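Local coordinates for protein cysteine synthase (Fusobacterium nucleatum subsp. nucleatum strain ATCC 25586, PDB 5XEN) that probably makes L-cysteine and acetate from O-acetyl-L-serine and hydrogen sulfide, using pyridoxal 5'-phosphate as its cofactor, at residues Ile69-Ser74 and Phe142-Phe147. Residues are numbered along the deposited sequence; the frame is centred on the assembly and turned at random.
Sequences IIEATS and FVPNQF. With SER (serine), chain N.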
ATOM      1  N   ILE B  69     -24.356   1.266  -7.611  1.00  9.49           N
ATOM      2  CA  ILE B  69     -23.862   2.304  -6.705  1.00  9.55           C
ATOM      3  C   ILE B  69     -23.235   3.405  -7.556  1.00  9.57           C
ATOM      4  O   ILE B  69     -22.460   3.117  -8.477  1.00  8.88           O
ATOM      5  CB  ILE B  69     -22.893   1.713  -5.710  1.00 10.15           C
ATOM      6  CG1 ILE B  69     -23.651   0.590  -4.989  1.00 10.77           C
ATOM      7  CG2 ILE B  69     -22.391   2.806  -4.741  1.00 10.65           C
ATOM      8  CD1 ILE B  69     -22.860  -0.232  -4.034  1.00 11.74           C
ATOM      9  N   ILE B  70     -23.584   4.653  -7.258  1.00  9.63           N
ATOM     10  CA  ILE B  70     -23.095   5.787  -8.012  1.00 10.45           C
ATOM     11  C   ILE B  70     -22.641   6.883  -7.026  1.00 10.50           C
ATOM     12  O   ILE B  70     -23.372   7.212  -6.109  1.00  9.35           O
ATOM     13  CB  ILE B  70     -24.166   6.397  -8.924  1.00 11.98           C
ATOM     14  CG1 ILE B  70     -24.850   5.350  -9.814  1.00 13.18           C
ATOM     15  CG2 ILE B  70     -23.477   7.397  -9.863  1.00 12.67           C
ATOM     16  CD1 ILE B  70     -26.108   5.889 -10.471  1.00 15.64           C
ATOM     17  N   GLU B  71     -21.442   7.425  -7.229  1.00 10.66           N
ATOM     18  CA  GLU B  71     -20.866   8.390  -6.286  1.00 11.16           C
ATOM     19  C   GLU B  71     -19.983   9.391  -7.017  1.00 10.41           C
ATOM     20  O   GLU B  71     -19.312   9.031  -8.000  1.00 11.31           O
ATOM     21  CB  GLU B  71     -20.100   7.673  -5.179  1.00 11.72           C
ATOM     22  CG  GLU B  71     -19.509   8.550  -4.078  1.00 13.33           C
ATOM     23  CD  GLU B  71     -20.542   9.165  -3.110  1.00 16.11           C
ATOM     24  OE1 GLU B  71     -21.751   9.220  -3.450  1.00 16.06           O
ATOM     25  OE2 GLU B  71     -20.127   9.600  -2.010  1.00 18.06           O
ATOM     26  N   ALA B  72     -20.050  10.649  -6.593  1.00  9.46           N
ATOM     27  CA  ALA B  72     -19.122  11.685  -7.047  1.00  9.71           C
ATOM     28  C   ALA B  72     -17.949  11.732  -6.060  1.00  9.65           C
ATOM     29  O   ALA B  72     -18.166  11.739  -4.853  1.00  9.55           O
ATOM     30  CB  ALA B  72     -19.833  13.042  -7.125  1.00  9.64           C
ATOM     31  N   THR B  73     -16.719  11.789  -6.563  1.00  9.74           N
ATOM     32  CA  THR B  73     -15.537  11.634  -5.729  1.00  9.79           C
ATOM     33  C   THR B  73     -14.348  12.330  -6.400  1.00 10.79           C
ATOM     34  O   THR B  73     -14.291  12.411  -7.645  1.00  9.93           O
ATOM     35  CB  THR B  73     -15.198  10.138  -5.500  1.00 10.42           C
ATOM     36  OG1 THR B  73     -13.967   9.991  -4.793  1.00 10.49           O
ATOM     37  CG2 THR B  73     -15.039   9.396  -6.805  1.00 10.54           C
ATOM     38  N   SER B  74     -13.396  12.791  -5.585  1.00 10.31           N
ATOM     39  CA  SER B  74     -12.117  13.243  -6.113  1.00 10.92           C
ATOM     40  C   SER B  74     -11.149  12.055  -6.280  1.00 11.26           C
ATOM     41  O   SER B  74     -10.029  12.240  -6.780  1.00 12.22           O
ATOM     42  CB  SER B  74     -11.510  14.340  -5.226  1.00 10.88           C
ATOM     43  OG  SER B  74     -11.243  13.864  -3.926  1.00 11.36           O
ATOM     44  N   PHE B 142     -28.124   3.501  -5.727  1.00 10.03           N
ATOM     45  CA  PHE B 142     -27.903   4.018  -4.405  1.00 10.12           C
ATOM     46  C   PHE B 142     -26.738   5.007  -4.543  1.00 10.25           C
ATOM     47  O   PHE B 142     -25.707   4.654  -5.103  1.00  9.56           O
ATOM     48  CB  PHE B 142     -27.530   2.920  -3.424  1.00  9.91           C
ATOM     49  CG  PHE B 142     -27.100   3.461  -2.078  1.00 10.24           C
ATOM     50  CD1 PHE B 142     -28.025   4.108  -1.274  1.00 10.82           C
ATOM     51  CD2 PHE B 142     -25.785   3.378  -1.630  1.00 10.36           C
ATOM     52  CE1 PHE B 142     -27.662   4.652  -0.038  1.00 10.80           C
ATOM     53  CE2 PHE B 142     -25.408   3.923  -0.389  1.00 10.54           C
ATOM     54  CZ  PHE B 142     -26.343   4.560   0.398  1.00 10.75           C
ATOM     55  N   VAL B 143     -26.935   6.225  -4.056  1.00 10.40           N
ATOM     56  CA  VAL B 143     -25.906   7.237  -4.022  1.00 10.72           C
ATOM     57  C   VAL B 143     -25.450   7.382  -2.580  1.00 11.53           C
ATOM     58  O   VAL B 143     -26.192   7.863  -1.730  1.00 12.11           O
ATOM     59  CB  VAL B 143     -26.426   8.581  -4.547  1.00 11.06           C
ATOM     60  CG1 VAL B 143     -25.321   9.657  -4.528  1.00 10.86           C
ATOM     61  CG2 VAL B 143     -26.961   8.386  -5.970  1.00 11.26           C
ATOM     62  N   PRO B 144     -24.235   6.952  -2.277  1.00 11.30           N
ATOM     63  CA  PRO B 144     -23.797   7.098  -0.877  1.00 12.25           C
ATOM     64  C   PRO B 144     -23.818   8.574  -0.369  1.00 12.25           C
ATOM     65  O   PRO B 144     -24.206   8.835   0.780  1.00 12.51           O
ATOM     66  CB  PRO B 144     -22.393   6.500  -0.896  1.00 12.62           C
ATOM     67  CG  PRO B 144     -22.402   5.538  -2.058  1.00 12.48           C
ATOM     68  CD  PRO B 144     -23.284   6.169  -3.083  1.00 12.10           C
ATOM     69  N   ASN B 145     -23.457   9.498  -1.249  1.00 12.50           N
ATOM     70  CA  ASN B 145     -23.363  10.930  -0.977  1.00 13.71           C
ATOM     71  C   ASN B 145     -22.514  11.261   0.275  1.00 12.76           C
ATOM     72  O   ASN B 145     -23.026  11.680   1.323  1.00 12.20           O
ATOM     73  CB  ASN B 145     -24.742  11.563  -0.868  1.00 16.41           C
ATOM     74  CG  ASN B 145     -24.674  13.075  -0.988  1.00 19.53           C
ATOM     75  OD1 ASN B 145     -23.581  13.675  -0.953  1.00 21.11           O
ATOM     76  ND2 ASN B 145     -25.821  13.694  -1.121  1.00 25.48           N
ATOM     77  N   GLN B 146     -21.218  11.037   0.145  1.00 11.06           N
ATOM     78  CA  GLN B 146     -20.256  11.295   1.206  1.00 10.79           C
ATOM     79  C   GLN B 146     -20.277  12.743   1.768  1.00 10.77           C
ATOM     80  O   GLN B 146     -19.827  12.965   2.864  1.00 10.15           O
ATOM     81  CB  GLN B 146     -18.849  10.983   0.702  1.00 10.91           C
ATOM     82  CG  GLN B 146     -18.399  11.866  -0.451  1.00 11.50           C
ATOM     83  CD  GLN B 146     -16.954  11.584  -0.853  1.00 12.42           C
ATOM     84  OE1 GLN B 146     -16.103  11.266   0.002  1.00 13.30           O
ATOM     85  NE2 GLN B 146     -16.652  11.741  -2.139  1.00 12.46           N
ATOM     86  N   PHE B 147     -20.769  13.708   0.994  1.00 10.93           N
ATOM     87  CA  PHE B 147     -20.835  15.103   1.424  1.00 11.89           C
ATOM     88  C   PHE B 147     -21.924  15.333   2.474  1.00 11.53           C
ATOM     89  O   PHE B 147     -21.836  16.305   3.224  1.00 10.83           O
ATOM     90  CB  PHE B 147     -21.065  16.021   0.218  1.00 14.03           C
ATOM     91  CG  PHE B 147     -20.085  15.770  -0.900  1.00 15.86           C
ATOM     92  CD1 PHE B 147     -18.806  16.282  -0.835  1.00 17.45           C
ATOM     93  CD2 PHE B 147     -20.423  14.939  -1.949  1.00 17.82           C
ATOM     94  CE1 PHE B 147     -17.879  16.013  -1.835  1.00 18.15           C
ATOM     95  CE2 PHE B 147     -19.495  14.655  -2.943  1.00 19.17           C
ATOM     96  CZ  PHE B 147     -18.232  15.211  -2.881  1.00 18.90           C
TER
HETATM   97  N   SER N 402     -11.396  13.277  -0.629  0.55  7.53           N
HETATM   98  CA  SER N 402     -12.741  12.776  -0.863  0.55  8.52           C
HETATM   99  C   SER N 402     -12.840  11.785  -2.065  0.55  8.60           C
HETATM  100  O   SER N 402     -13.845  11.827  -2.841  0.55  8.73           O
HETATM  101  CB  SER N 402     -13.645  13.902  -1.145  0.55  8.64           C
HETATM  102  OG  SER N 402     -13.393  14.254  -2.495  0.55  9.32           O
HETATM  103  OXT SER N 402     -12.042  10.840  -2.015  0.55  8.17           O
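The carboxylate of E71 reaches across to the loop that follows F142 and takes two successive backbone N-H groups, one on each oxygen. N145 N gives to E71 OE1 at 2.8 Å, on the syn side but 19° out of the carboxylate plane. Q146 N meets the syn lone pair of E71 OE2 at 2.8 Å along a straighter line (163°). CG of E71 lies anti to its backbone N (chi1 -177°) and the chain then bends at chi2, which turns the acid group out of strand 68-72 toward the loop. Both oxygens are thus held where the parallel pairing has stopped: the parallel bridge here, I69 with F142, carries the hydrogen bond from I70 N to F142 O (3.0 Å), and P144 follows, its CG packed on I69 CG2 and its CD beside I70 O. Farther along, Q146 runs extended beyond CG, and its amide bridges strand end and ligand: NE2 gives to A72 O at 3.1 Å, in that carbonyl's plane and on a lone pair, and to O of the bound serine at 2.9 Å, while OE1 is hydrogen-bonded to T77 OG1, which fixes the amide's rotation. The ring of F147 carries Q146 CG over the centre of one face. The same ligand oxygen O also accepts the N-H of S74, and S74 OG and the ligand's OG are hydrogen-bonded at 2.6 Å. These bonds tie the loop after one parallel strand to the strand end that leads into the N76-bearing helix 76-88, an arrangement consistent with the substrate-carboxylate site of the cysteine synthase family, close to the pyridoxal phosphate.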